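Local coordinates for protein Bacint_00347 (Bacteroides intestinalis DSM 17393, PDB 5MUM) that probably acts as a rhamnosidase, a glycoside hydrolase with a beta-propeller fold that cleaves rhamnose from glycans, at residues G34-S39 with A421-Y426; G106-S111 with C122-P127; D190-G195 with Y251-R256; V299-I304 with N314-D319; M333-R338 with R353-G358. One frame throughout, in Å; residues are numbered along the deposited sequence.

The chain forms seven antiparallel sheets of three or four strands, the blades of a beta-propeller. Contact 1 joins the first and last strands, 27-34 and 423-429, in one blade, so the other four contacts are nested along the chain within the loop it closes. Contacts 2, 3, 4 and 5 follow in series: hairpins within blades at 2 and 4, paired loops at 3 and 5. Contacts 2 and 4 lie across the chain's centre, about 38 Å apart between centres. Contacts 4 and 5, centres about 14 Å apart, touch where Tyr302 OH meets Ala337 O at 2.6 Å, linking neighbouring blades. Contact 1 thus closes the ring of blades; the others join parts within it.

Contact 1: G34-S39 with A421-Y426; sequences GYSQTS and APQPVY
Gln423 turns its CG to the backbone N side (chi1 -63°) and bends again at chi2, which brings CG to 3.8 Å from Ser36 CB and folds the amide back over its own segment. There NE2 donates to Ala421 O at 3.0 Å, approaching from above the carbonyl plane. Ser36 swings OG between its backbone N and carbonyl carbon (chi1 63°), toward the same Ala421 O; a hydroxyl bond to that oxygen is modelled, but its length is doubtful because it is very short and the serine has a second conformer. Backbone pairing does the rest. Gly34 N donates to Gln423 O at 2.9 Å in an almost straight bond (178° at the hydrogen), and Gln423 N returns a more bent one to Gly34 O at 3.1 Å, making an antiparallel hydrogen-bonded pair. Gln423 O is gripped a second time by Gln407 NE2 of strand 403-407. Beside the pair, Val425 sets CG2 4.0 Å from Gly34 N, while its side chain also packs on Phe405 and Ile59. On the more exposed side Pro422 CA comes within 3.2 Å of Gly34 O and the proline ring flanks that carbonyl. Uniting the N-terminal strand 27-34 with the C-terminal strand 423-429 in one sheet is the "velcro" closure characteristic of beta-propellers, by which the two ends of the chain complete a shared blade.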
# COMPACT_ATOMS: atom_id res chain seq x y z
N GLY A 34 -10.10 13.30 11.67
CA GLY A 34 -10.46 11.94 11.33
C GLY A 34 -10.53 11.03 12.53
O GLY A 34 -10.01 11.34 13.61
N TYR A 35 -11.17 9.90 12.32
CA TYR A 35 -11.23 8.87 13.33
C TYR A 35 -9.82 8.48 13.77
O TYR A 35 -8.92 8.31 12.92
CB TYR A 35 -11.92 7.66 12.76
CG TYR A 35 -12.30 6.67 13.79
CD1 TYR A 35 -13.41 6.90 14.62
CD2 TYR A 35 -11.58 5.51 13.96
CE1 TYR A 35 -13.77 5.98 15.60
CE2 TYR A 35 -11.92 4.59 14.92
CZ TYR A 35 -13.02 4.82 15.72
OH TYR A 35 -13.34 3.87 16.64
N SER A 36 -9.63 8.34 15.07
CA SER A 36 -8.29 8.09 15.65
C SER A 36 -8.19 6.90 16.59
O SER A 36 -7.08 6.56 17.01
CB SER A 36 -7.89 9.32 16.43
OG SER A 36 -8.80 9.48 17.49
N GLN A 37 -9.31 6.27 16.93
CA GLN A 37 -9.34 5.20 17.95
C GLN A 37 -8.85 3.85 17.45
O GLN A 37 -8.58 2.94 18.23
CB GLN A 37 -10.75 5.07 18.56
CG GLN A 37 -11.09 6.26 19.44
CD GLN A 37 -12.44 6.18 20.14
OE1 GLN A 37 -12.69 6.90 21.10
NE2 GLN A 37 -13.31 5.31 19.67
N THR A 38 -8.76 3.75 16.13
CA THR A 38 -8.04 2.66 15.46
C THR A 38 -7.16 3.25 14.39
O THR A 38 -7.30 4.41 14.03
CB THR A 38 -8.98 1.65 14.79
OG1 THR A 38 -9.61 2.27 13.66
CG2 THR A 38 -10.00 1.10 15.79
N SER A 39 -6.28 2.43 13.84
CA SER A 39 -5.40 2.85 12.76
C SER A 39 -6.03 2.76 11.37
O SER A 39 -5.32 2.83 10.37
CB SER A 39 -4.10 2.01 12.83
OG SER A 39 -4.41 0.65 12.75
N ALA A 421 -9.85 11.28 21.13
CA ALA A 421 -10.61 12.21 20.30
C ALA A 421 -10.15 12.11 18.83
O ALA A 421 -9.01 11.72 18.57
CB ALA A 421 -10.40 13.63 20.80
N PRO A 422 -11.03 12.47 17.88
CA PRO A 422 -10.61 12.59 16.50
C PRO A 422 -9.40 13.50 16.37
O PRO A 422 -9.32 14.53 17.05
CB PRO A 422 -11.81 13.24 15.84
CG PRO A 422 -12.96 12.66 16.58
CD PRO A 422 -12.49 12.65 18.01
N GLN A 423 -8.43 13.10 15.56
CA GLN A 423 -7.20 13.83 15.45
C GLN A 423 -7.13 14.36 14.05
O GLN A 423 -7.63 13.73 13.11
CB GLN A 423 -5.98 12.97 15.77
CG GLN A 423 -5.94 12.44 17.19
CD GLN A 423 -5.84 13.57 18.22
OE1 GLN A 423 -5.00 14.44 18.07
NE2 GLN A 423 -6.68 13.54 19.25
N PRO A 424 -6.51 15.53 13.89
CA PRO A 424 -6.38 16.09 12.56
C PRO A 424 -5.63 15.17 11.59
O PRO A 424 -4.57 14.61 11.93
CB PRO A 424 -5.55 17.34 12.78
CG PRO A 424 -5.64 17.67 14.24
CD PRO A 424 -6.02 16.44 14.95
N VAL A 425 -6.19 15.04 10.39
CA VAL A 425 -5.50 14.48 9.24
C VAL A 425 -4.66 15.57 8.59
O VAL A 425 -5.13 16.69 8.38
CB VAL A 425 -6.53 13.91 8.23
CG1 VAL A 425 -5.87 13.46 6.93
CG2 VAL A 425 -7.28 12.76 8.88
N TYR A 426 -3.42 15.24 8.28
CA TYR A 426 -2.54 16.14 7.56
C TYR A 426 -2.04 15.50 6.30
O TYR A 426 -1.94 14.27 6.22
CB TYR A 426 -1.30 16.47 8.39
CG TYR A 426 -1.56 17.12 9.71
CD1 TYR A 426 -1.73 18.50 9.81
CD2 TYR A 426 -1.61 16.35 10.88
CE1 TYR A 426 -1.94 19.11 11.05
CE2 TYR A 426 -1.84 16.95 12.10
CZ TYR A 426 -2.00 18.32 12.18
OH TYR A 426 -2.21 18.86 13.40

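Contact 2: G106-S111 with C122-P127; sequences GYLHLS and CRSTAP
Four hydrogen bonds tie Leu108 and Leu110 to Ser124 and Cys122. Leu110 and Cys122 exchange a backbone pair, with Leu110 N to Cys122 O at 2.9 Å and Cys122 N to Leu110 O at 3.0 Å. Further along, Ser124 N donates to Leu108 O at 2.9 Å, but the bond from Leu108 N ends on a side chain, Ser124 OG, at 3.0 Å. That hydroxyl sits between the serine's backbone N and carbonyl carbon (chi1 64°) and donates a hydrogen bond to Ala126 O, so it stitches the turning chain to the strand. Two CH-pi contacts flank these bonds. Arg123 CG lies over one face of the His109 ring, 4.0 Å from its centroid, the two side chains running side by side; the guanidinium beyond is taken by Glu136 and Tyr178. Pro127 CD covers a face of the Tyr107 ring, 4.1 Å from its centroid, while Ser124 O lies in the ring plane at the edge, 3.5 Å from Tyr107 CD2. Among apolar groups Leu110 CB lies 4.3 Å from Cys122 SG; Met100 and Leu102 of strand 98-102 pack on Leu108. The pattern is that of an antiparallel beta hairpin, strands 108-112 and 121-123, within a propeller blade.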
# COMPACT_ATOMS: atom_id res chain seq x y z
N GLY A 106 -10.76 11.33 -14.79
CA GLY A 106 -10.90 12.08 -13.55
C GLY A 106 -11.97 11.59 -12.61
O GLY A 106 -12.22 12.24 -11.60
N TYR A 107 -12.66 10.50 -12.93
CA TYR A 107 -13.63 9.94 -12.02
C TYR A 107 -12.85 9.31 -10.88
O TYR A 107 -11.85 8.61 -11.11
CB TYR A 107 -14.50 8.85 -12.63
CG TYR A 107 -15.47 9.35 -13.64
CD1 TYR A 107 -15.08 9.51 -14.96
CD2 TYR A 107 -16.76 9.71 -13.28
CE1 TYR A 107 -15.97 9.99 -15.93
CE2 TYR A 107 -17.67 10.19 -14.25
CZ TYR A 107 -17.23 10.34 -15.57
OH TYR A 107 -18.07 10.80 -16.54
N LEU A 108 -13.34 9.57 -9.68
CA LEU A 108 -12.86 8.91 -8.46
C LEU A 108 -13.48 7.52 -8.37
O LEU A 108 -14.68 7.34 -8.63
CB LEU A 108 -13.26 9.68 -7.21
CG LEU A 108 -12.54 11.00 -6.91
CD1 LEU A 108 -12.92 12.07 -7.93
CD2 LEU A 108 -12.87 11.44 -5.51
N HIS A 109 -12.66 6.57 -7.96
CA HIS A 109 -13.08 5.21 -7.69
C HIS A 109 -12.72 4.97 -6.24
O HIS A 109 -11.60 5.22 -5.83
CB HIS A 109 -12.29 4.26 -8.57
CG HIS A 109 -12.69 4.31 -10.00
ND1 HIS A 109 -12.40 5.38 -10.82
CD2 HIS A 109 -13.31 3.40 -10.77
CE1 HIS A 109 -12.88 5.13 -12.03
NE2 HIS A 109 -13.43 3.94 -12.04
N LEU A 110 -13.67 4.47 -5.50
CA LEU A 110 -13.55 4.32 -4.05
C LEU A 110 -13.94 2.93 -3.71
O LEU A 110 -14.95 2.45 -4.21
CB LEU A 110 -14.52 5.24 -3.33
CG LEU A 110 -14.07 6.61 -2.87
CD1 LEU A 110 -12.97 6.48 -1.86
CD2 LEU A 110 -13.66 7.49 -4.07
N SER A 111 -13.18 2.29 -2.83
CA SER A 111 -13.53 1.01 -2.32
C SER A 111 -13.16 0.98 -0.84
O SER A 111 -12.10 1.46 -0.43
CB SER A 111 -12.84 -0.09 -3.09
OG SER A 111 -13.41 -1.35 -2.77
N CYS A 122 -17.69 2.30 -5.40
CA CYS A 122 -18.49 3.24 -6.15
C CYS A 122 -17.60 4.26 -6.80
O CYS A 122 -16.42 4.44 -6.42
CB CYS A 122 -19.53 3.90 -5.26
SG CYS A 122 -18.75 4.89 -3.98
N ARG A 123 -18.20 4.91 -7.78
CA ARG A 123 -17.55 5.95 -8.55
C ARG A 123 -18.13 7.33 -8.23
O ARG A 123 -19.29 7.45 -7.80
CB ARG A 123 -17.70 5.66 -10.04
CG ARG A 123 -16.87 4.48 -10.47
CD ARG A 123 -17.07 4.13 -11.91
NE ARG A 123 -18.37 3.52 -12.09
CZ ARG A 123 -18.92 3.20 -13.26
NH1 ARG A 123 -18.29 3.48 -14.41
NH2 ARG A 123 -20.13 2.63 -13.28
N SER A 124 -17.34 8.37 -8.45
CA SER A 124 -17.90 9.72 -8.43
C SER A 124 -18.91 9.86 -9.58
O SER A 124 -18.86 9.14 -10.59
CB SER A 124 -16.82 10.83 -8.48
OG SER A 124 -16.09 10.82 -9.68
N THR A 125 -19.85 10.77 -9.39
CA THR A 125 -20.93 10.99 -10.37
C THR A 125 -20.45 11.78 -11.58
O THR A 125 -21.10 11.77 -12.63
CB THR A 125 -22.09 11.72 -9.72
OG1 THR A 125 -21.61 12.88 -9.05
CG2 THR A 125 -22.72 10.82 -8.69
N ALA A 126 -19.32 12.47 -11.41
CA ALA A 126 -18.66 13.20 -12.48
C ALA A 126 -17.16 13.29 -12.20
O ALA A 126 -16.71 13.05 -11.07
CB ALA A 126 -19.25 14.60 -12.58
N PRO A 127 -16.37 13.60 -13.24
CA PRO A 127 -14.94 13.73 -13.04
C PRO A 127 -14.62 14.78 -11.99
O PRO A 127 -15.31 15.79 -11.94
CB PRO A 127 -14.43 14.20 -14.41
CG PRO A 127 -15.47 13.76 -15.38
CD PRO A 127 -16.75 13.89 -14.64

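Contact 3: D190-G195 with Y251-R256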
# COMPACT_ATOMS: atom_id res chain seq x y z
N ASP A 190 -7.73 -14.47 -11.79
CA ASP A 190 -8.51 -15.19 -10.77
C ASP A 190 -7.54 -16.03 -9.92
O ASP A 190 -7.83 -16.39 -8.79
CB ASP A 190 -9.42 -16.26 -11.51
CG ASP A 190 -10.70 -15.70 -12.07
OD1 ASP A 190 -11.35 -14.94 -11.37
OD2 ASP A 190 -11.15 -16.08 -13.20
N VAL A 191 -6.51 -16.53 -10.57
CA VAL A 191 -5.61 -17.54 -10.02
C VAL A 191 -4.19 -17.13 -10.44
O VAL A 191 -3.61 -17.69 -11.40
CB VAL A 191 -5.99 -18.94 -10.57
CG1 VAL A 191 -5.13 -20.04 -9.91
CG2 VAL A 191 -7.48 -19.23 -10.37
N LEU A 192 -3.64 -16.18 -9.71
CA LEU A 192 -2.31 -15.66 -9.99
C LEU A 192 -1.25 -16.24 -9.06
O LEU A 192 -0.26 -16.78 -9.53
CB LEU A 192 -2.33 -14.15 -9.89
CG LEU A 192 -1.05 -13.44 -10.22
CD1 LEU A 192 -0.52 -13.93 -11.54
CD2 LEU A 192 -1.31 -11.95 -10.21
N ILE A 193 -1.49 -16.12 -7.75
CA ILE A 193 -0.63 -16.71 -6.74
C ILE A 193 -1.43 -17.86 -6.18
O ILE A 193 -2.54 -17.65 -5.71
CB ILE A 193 -0.24 -15.73 -5.63
CG1 ILE A 193 0.53 -14.53 -6.19
CG2 ILE A 193 0.68 -16.42 -4.60
CD1 ILE A 193 0.58 -13.40 -5.20
N ASP A 194 -0.85 -19.06 -6.25
CA ASP A 194 -1.50 -20.29 -5.82
C ASP A 194 -0.77 -20.96 -4.65
O ASP A 194 0.33 -21.48 -4.80
CB ASP A 194 -1.59 -21.20 -7.04
CG ASP A 194 -2.23 -22.51 -6.77
OD1 ASP A 194 -2.93 -22.66 -5.74
OD2 ASP A 194 -2.02 -23.44 -7.62
N GLY A 195 -1.44 -20.96 -3.50
CA GLY A 195 -0.94 -21.58 -2.28
C GLY A 195 -1.14 -23.09 -2.25
O GLY A 195 -0.71 -23.74 -1.28
N TYR A 251 6.62 -16.38 -16.57
CA TYR A 251 5.96 -17.33 -15.68
C TYR A 251 4.98 -18.22 -16.45
O TYR A 251 4.28 -17.76 -17.32
CB TYR A 251 5.17 -16.61 -14.63
CG TYR A 251 5.94 -16.20 -13.41
CD1 TYR A 251 6.31 -17.14 -12.49
CD2 TYR A 251 6.28 -14.87 -13.18
CE1 TYR A 251 6.98 -16.79 -11.34
CE2 TYR A 251 6.93 -14.50 -12.02
CZ TYR A 251 7.29 -15.48 -11.10
OH TYR A 251 7.93 -15.16 -9.93
N ASP A 252 4.93 -19.49 -16.08
CA ASP A 252 3.81 -20.36 -16.42
C ASP A 252 2.89 -20.26 -15.20
O ASP A 252 3.31 -20.59 -14.09
CB ASP A 252 4.32 -21.78 -16.72
CG ASP A 252 5.17 -21.83 -18.01
N LEU A 253 1.70 -19.72 -15.38
CA LEU A 253 0.78 -19.42 -14.27
C LEU A 253 0.00 -20.66 -13.85
O LEU A 253 -0.16 -21.56 -14.65
CB LEU A 253 -0.21 -18.33 -14.68
CG LEU A 253 0.47 -17.04 -15.15
CD1 LEU A 253 -0.52 -16.02 -15.67
CD2 LEU A 253 1.30 -16.43 -14.01
N PRO A 254 -0.47 -20.74 -12.60
CA PRO A 254 -0.25 -19.74 -11.56
C PRO A 254 1.13 -19.84 -10.92
O PRO A 254 1.91 -20.74 -11.23
CB PRO A 254 -1.32 -20.08 -10.54
CG PRO A 254 -1.44 -21.55 -10.65
CD PRO A 254 -1.24 -21.90 -12.10
N ILE A 255 1.43 -18.89 -10.05
CA ILE A 255 2.76 -18.85 -9.44
C ILE A 255 2.64 -19.56 -8.10
O ILE A 255 1.87 -19.13 -7.23
CB ILE A 255 3.26 -17.43 -9.21
CG1 ILE A 255 3.22 -16.63 -10.53
CG2 ILE A 255 4.67 -17.49 -8.62
CD1 ILE A 255 3.57 -15.17 -10.42
N ARG A 256 3.45 -20.58 -7.91
CA ARG A 256 3.44 -21.43 -6.74
C ARG A 256 4.75 -21.34 -6.04
O ARG A 256 5.69 -20.74 -6.53
CB ARG A 256 3.22 -22.86 -7.20
CG ARG A 256 1.84 -23.10 -7.71
CD ARG A 256 1.72 -24.40 -8.47
NE ARG A 256 0.29 -24.57 -8.74
CZ ARG A 256 -0.25 -25.08 -9.83
NH1 ARG A 256 0.49 -25.55 -10.84
NH2 ARG A 256 -1.58 -25.15 -9.89
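Leu192 and Leu253 meet obliquely at the apolar centre, CD1 of Leu192 4.0 Å from CD2 of Leu253. Leu192 carries its CG anti to the backbone N (chi1 -177°), which brings back toward 251-256 a side chain that starts out away from it; Ile255 CD1, 4.4 Å from Leu192 CD1, sits over the centre of the Tyr251 ring. Leu215 of strand 213-220 and Met175 of strand 172-179, in two successive blades, pack on Leu192. Outward, Pro254, preceded by a cis peptide bond, places CB 3.9 Å from Val191 CG1 and CG beside the Asp194 side chain. Both segments lie in propeller loops: 190-195 in the connection from strand 184-189 to 200-207 of the next blade, 251-256 in the one before strand 261-264. The backbones run the same way through a single bridge, Ile255 N donating to Leu192 O at 2.8 Å and Asp194 N to Ile255 O at 2.9 Å. At the polar edge Arg256 forms a side-on salt bridge to one carboxylate oxygen: Asp194 OD2 takes NE at 2.8 Å and NH2 at 2.9 Å. The oxygen lies near the guanidinium plane, the carboxylate turned 60° from it; Asp194 OD1 accepts from Glu196 N.

Contact 4: V299-I304 with N314-D319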
# COMPACT_ATOMS: atom_id res chain seq x y z
N VAL A 299 16.37 -8.44 17.46
CA VAL A 299 15.83 -7.17 17.09
C VAL A 299 15.43 -7.14 15.62
O VAL A 299 16.30 -7.18 14.78
CB VAL A 299 16.84 -6.04 17.39
CG1 VAL A 299 16.20 -4.70 17.05
CG2 VAL A 299 17.24 -6.07 18.86
N PRO A 300 14.12 -7.02 15.31
CA PRO A 300 13.75 -6.86 13.88
C PRO A 300 14.30 -5.55 13.36
O PRO A 300 14.37 -4.56 14.10
CB PRO A 300 12.23 -6.84 13.92
CG PRO A 300 11.91 -7.63 15.20
CD PRO A 300 12.93 -7.14 16.14
N GLN A 301 14.67 -5.55 12.09
CA GLN A 301 15.26 -4.38 11.46
C GLN A 301 14.59 -4.17 10.13
O GLN A 301 14.28 -5.14 9.40
CB GLN A 301 16.74 -4.61 11.20
CG GLN A 301 17.56 -4.94 12.41
CD GLN A 301 17.84 -3.71 13.29
OE1 GLN A 301 17.48 -2.56 12.96
NE2 GLN A 301 18.49 -3.96 14.43
N TYR A 302 14.38 -2.92 9.82
CA TYR A 302 13.89 -2.54 8.51
C TYR A 302 14.89 -2.89 7.43
O TYR A 302 16.11 -2.81 7.62
CB TYR A 302 13.64 -1.06 8.45
CG TYR A 302 12.41 -0.57 9.16
CD1 TYR A 302 11.16 -0.80 8.63
CD2 TYR A 302 12.50 0.16 10.34
CE1 TYR A 302 10.02 -0.34 9.25
CE2 TYR A 302 11.37 0.61 10.98
CZ TYR A 302 10.13 0.40 10.41
OH TYR A 302 9.00 0.90 11.01
N ARG A 303 14.33 -3.30 6.29
CA ARG A 303 15.09 -3.80 5.16
C ARG A 303 14.59 -3.22 3.87
O ARG A 303 13.42 -2.81 3.75
CB ARG A 303 14.93 -5.31 5.00
CG ARG A 303 15.03 -6.12 6.25
CD ARG A 303 16.45 -6.21 6.74
NE ARG A 303 16.44 -6.87 8.04
CZ ARG A 303 17.43 -7.60 8.52
NH1 ARG A 303 18.53 -7.83 7.81
NH2 ARG A 303 17.32 -8.10 9.72
N ILE A 304 15.46 -3.27 2.88
CA ILE A 304 15.10 -2.92 1.53
C ILE A 304 15.64 -4.04 0.68
O ILE A 304 16.74 -4.54 0.92
CB ILE A 304 15.62 -1.53 1.17
CG1 ILE A 304 14.99 -1.07 -0.13
CG2 ILE A 304 17.14 -1.47 1.11
CD1 ILE A 304 15.41 0.33 -0.47
N ASN A 314 19.65 -7.18 -0.85
CA ASN A 314 18.95 -6.72 0.32
C ASN A 314 19.92 -5.99 1.26
O ASN A 314 21.11 -6.28 1.28
CB ASN A 314 18.18 -7.84 1.02
CG ASN A 314 19.06 -8.88 1.66
OD1 ASN A 314 19.42 -8.77 2.83
ND2 ASN A 314 19.38 -9.93 0.91
N ARG A 315 19.38 -5.04 2.01
CA ARG A 315 20.18 -4.25 2.89
C ARG A 315 19.32 -3.84 4.10
O ARG A 315 18.12 -3.58 3.99
CB ARG A 315 20.67 -3.03 2.16
CG ARG A 315 21.58 -2.15 2.95
CD ARG A 315 22.03 -0.97 2.13
NE ARG A 315 22.91 -0.15 2.94
CZ ARG A 315 23.29 1.09 2.69
NH1 ARG A 315 22.90 1.74 1.60
NH2 ARG A 315 24.09 1.67 3.56
N GLN A 316 19.99 -3.76 5.23
CA GLN A 316 19.40 -3.32 6.46
C GLN A 316 19.36 -1.80 6.40
O GLN A 316 20.36 -1.13 6.06
CB GLN A 316 20.21 -3.84 7.66
CG GLN A 316 19.52 -3.56 8.99
CD GLN A 316 20.21 -4.14 10.19
OE1 GLN A 316 20.45 -3.42 11.19
NE2 GLN A 316 20.49 -5.42 10.16
N VAL A 317 18.21 -1.24 6.74
CA VAL A 317 18.02 0.21 6.66
C VAL A 317 18.20 0.83 8.03
O VAL A 317 18.79 1.91 8.14
CB VAL A 317 16.61 0.50 6.13
CG1 VAL A 317 16.30 2.00 6.08
CG2 VAL A 317 16.46 -0.14 4.77
N SER A 318 17.66 0.16 9.05
CA SER A 318 17.62 0.68 10.39
C SER A 318 18.78 0.18 11.25
O SER A 318 19.55 -0.69 10.85
CB SER A 318 16.30 0.26 11.04
OG SER A 318 16.15 -1.14 11.09
N ASP A 319 18.90 0.75 12.44
CA ASP A 319 19.94 0.36 13.39
C ASP A 319 19.28 0.32 14.77
O ASP A 319 19.65 1.05 15.72
CB ASP A 319 21.10 1.36 13.29
CG ASP A 319 22.23 1.07 14.25
OD1 ASP A 319 22.57 -0.11 14.55
OD2 ASP A 319 22.80 2.07 14.72
O HOH W 1 19.34 -7.18 5.12
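Ser318 and Gln301 form the tight part of this contact. The serine hydroxyl, turned between its backbone N and carbonyl carbon (chi1 59°), donates to Gln301 OE1 at 2.7 Å, in the carbonyl plane and on a lone pair, and accepts from Tyr302 N at 2.8 Å. Gln301 OE1 also receives Arg320 N, so two donors fix the rotation of the amide. The Gln316 amide is stacked on that of Gln301, the planes only 7° apart. Ser318 CB meets the edge of the Tyr302 ring, 3.9 Å from CD2, and the Tyr302 CB and Val317 CB atoms pack at 4.1 Å. Backbone bonds continue along the hairpin: Val317 N to Tyr302 O at 2.8 Å, and a reciprocal pair between Ile304 and Arg315. At the exposed Asn314 the fit is looser: its side chain reaches the buried Arg303 through a water, which accepts from Arg303 NH1 at 2.9 Å, at the edge of the guanidinium and in its plane, and donates to Asn314 OD1 at 2.8 Å. Arg303 has firmer partners in Asp294 and Trp292, which pin the guanidinium. The segments belong to the antiparallel hairpin of strands 301-307 and 312-316, the outer half of a four-stranded propeller blade, prolonged past Gln316 by the Val317-Tyr302 backbone bond and by the Ser318 hydroxyl, which takes Tyr302 N and binds Gln301.

Contact 5: M333-R338 with R353-G358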
# COMPACT_ATOMS: atom_id res chain seq x y z
N MET A 333 -0.11 -3.19 19.85
CA MET A 333 0.32 -2.44 18.67
C MET A 333 1.71 -2.92 18.33
O MET A 333 2.54 -2.98 19.21
CB MET A 333 0.40 -0.93 19.01
CG MET A 333 0.47 0.01 17.81
SD MET A 333 1.18 1.65 18.12
CE MET A 333 1.21 1.87 19.91
N ILE A 334 2.00 -3.18 17.05
CA ILE A 334 3.36 -3.51 16.67
C ILE A 334 4.16 -2.21 16.81
O ILE A 334 3.71 -1.17 16.38
CB ILE A 334 3.48 -4.12 15.24
CG1 ILE A 334 2.61 -5.39 15.14
CG2 ILE A 334 4.92 -4.46 14.98
CD1 ILE A 334 2.31 -5.82 13.71
N PRO A 335 5.33 -2.26 17.45
CA PRO A 335 6.04 -1.00 17.81
C PRO A 335 6.78 -0.29 16.68
O PRO A 335 7.36 0.79 16.91
CB PRO A 335 7.02 -1.45 18.89
CG PRO A 335 7.17 -2.91 18.72
CD PRO A 335 5.89 -3.42 18.16
N ILE A 336 6.76 -0.88 15.49
CA ILE A 336 7.22 -0.21 14.29
C ILE A 336 6.16 -0.36 13.22
O ILE A 336 5.39 -1.35 13.20
CB ILE A 336 8.60 -0.70 13.79
CG1 ILE A 336 8.56 -2.08 13.14
CG2 ILE A 336 9.61 -0.72 14.93
CD1 ILE A 336 9.92 -2.57 12.73
N ALA A 337 6.10 0.62 12.34
CA ALA A 337 5.16 0.60 11.24
C ALA A 337 5.75 -0.18 10.08
O ALA A 337 6.98 -0.19 9.85
CB ALA A 337 4.89 2.02 10.77
N ARG A 338 4.87 -0.70 9.27
CA ARG A 338 5.27 -1.18 7.98
C ARG A 338 5.62 0.02 7.08
O ARG A 338 4.94 1.04 7.11
CB ARG A 338 4.21 -2.05 7.39
CG ARG A 338 4.08 -3.30 8.19
CD ARG A 338 2.89 -4.11 7.78
NE ARG A 338 1.68 -3.44 8.20
CZ ARG A 338 0.48 -3.97 8.14
NH1 ARG A 338 0.29 -5.20 7.64
NH2 ARG A 338 -0.54 -3.28 8.58
N ARG A 353 7.92 4.44 11.14
CA ARG A 353 7.57 4.98 12.46
C ARG A 353 8.03 3.92 13.42
O ARG A 353 7.77 2.73 13.21
CB ARG A 353 6.08 5.24 12.57
CG ARG A 353 5.53 5.53 13.96
CD ARG A 353 5.14 4.27 14.72
NE ARG A 353 4.11 3.54 14.02
CZ ARG A 353 3.70 2.32 14.33
NH1 ARG A 353 4.29 1.61 15.30
NH2 ARG A 353 2.72 1.76 13.62
N ASP A 354 8.65 4.36 14.50
CA ASP A 354 9.31 3.42 15.41
C ASP A 354 9.18 3.95 16.84
O ASP A 354 9.48 5.13 17.11
CB ASP A 354 10.77 3.32 14.98
CG ASP A 354 11.55 2.20 15.68
OD1 ASP A 354 11.20 1.74 16.79
OD2 ASP A 354 12.58 1.79 15.08
N GLU A 355 8.80 3.07 17.74
CA GLU A 355 8.79 3.41 19.17
C GLU A 355 10.13 3.96 19.69
O GLU A 355 10.14 4.77 20.61
CB GLU A 355 8.33 2.22 20.00
CG GLU A 355 9.34 1.07 20.17
CD GLU A 355 8.86 0.05 21.23
OE1 GLU A 355 7.83 0.34 21.88
OE2 GLU A 355 9.47 -1.06 21.36
N GLU A 356 11.25 3.53 19.12
CA GLU A 356 12.58 4.05 19.51
C GLU A 356 12.75 5.50 19.20
O GLU A 356 13.61 6.14 19.78
CB GLU A 356 13.72 3.31 18.79
CG GLU A 356 13.87 1.86 19.17
CD GLU A 356 15.13 1.21 18.61
OE1 GLU A 356 15.80 1.73 17.68
OE2 GLU A 356 15.49 0.16 19.13
N ARG A 357 11.99 6.00 18.23
CA ARG A 357 12.03 7.38 17.84
C ARG A 357 10.79 8.16 18.33
O ARG A 357 10.42 9.16 17.71
CB ARG A 357 12.20 7.44 16.32
CG ARG A 357 13.48 6.78 15.84
CD ARG A 357 13.83 7.17 14.41
NE ARG A 357 14.19 8.58 14.33
CZ ARG A 357 15.39 9.09 14.60
NH1 ARG A 357 16.42 8.31 14.96
NH2 ARG A 357 15.59 10.39 14.47
N GLY A 358 10.16 7.71 19.41
CA GLY A 358 8.96 8.36 19.95
C GLY A 358 7.73 8.22 19.07
O GLY A 358 6.81 9.02 19.16
O HOH W 2 1.74 -0.97 14.17
O HOH W 3 5.32 2.80 17.70
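Ala337 and Arg353, in loops that flank the first two strands of a propeller blade, 340-344 and 347-352, are held by a 2.8 Å bond from Ala337 N to Arg353 O. Glu355 N donates to Pro335 O, also at 2.8 Å, so the loops pair around a single bridge, Ile336 with Asp354. The Arg353 side chain bends at chi2 (-88°) and chi3 (-61°), curling back over the opposing loop until NH1 donates to Ile334 O at 3.0 Å, with the carbonyl oxygen in the guanidinium plane and the bond fairly straight (164° at the hydrogen). Two waters reinforce this grip, one shared by Arg353 NH2 and Ile334 O, the other by Arg353 NH1 and Pro335 O; NE is taken by Trp387 O. One face of the guanidinium lies over the peptide nitrogen of Ala337, and Ala337 CB packs 3.6 Å from Arg353 NH2. Asp354 makes an Asx turn, OD1 accepting from Glu356 N at 2.9 Å, while OD2 forms a salt bridge with Arg320. Its carboxylate runs alongside Ile336, OD1 lying 3.5 Å from CG2. At the exposed rim the extended Glu355 side chain lies beside the Pro335 ring, with Glu355 CD 3.3 Å from Pro335 CB.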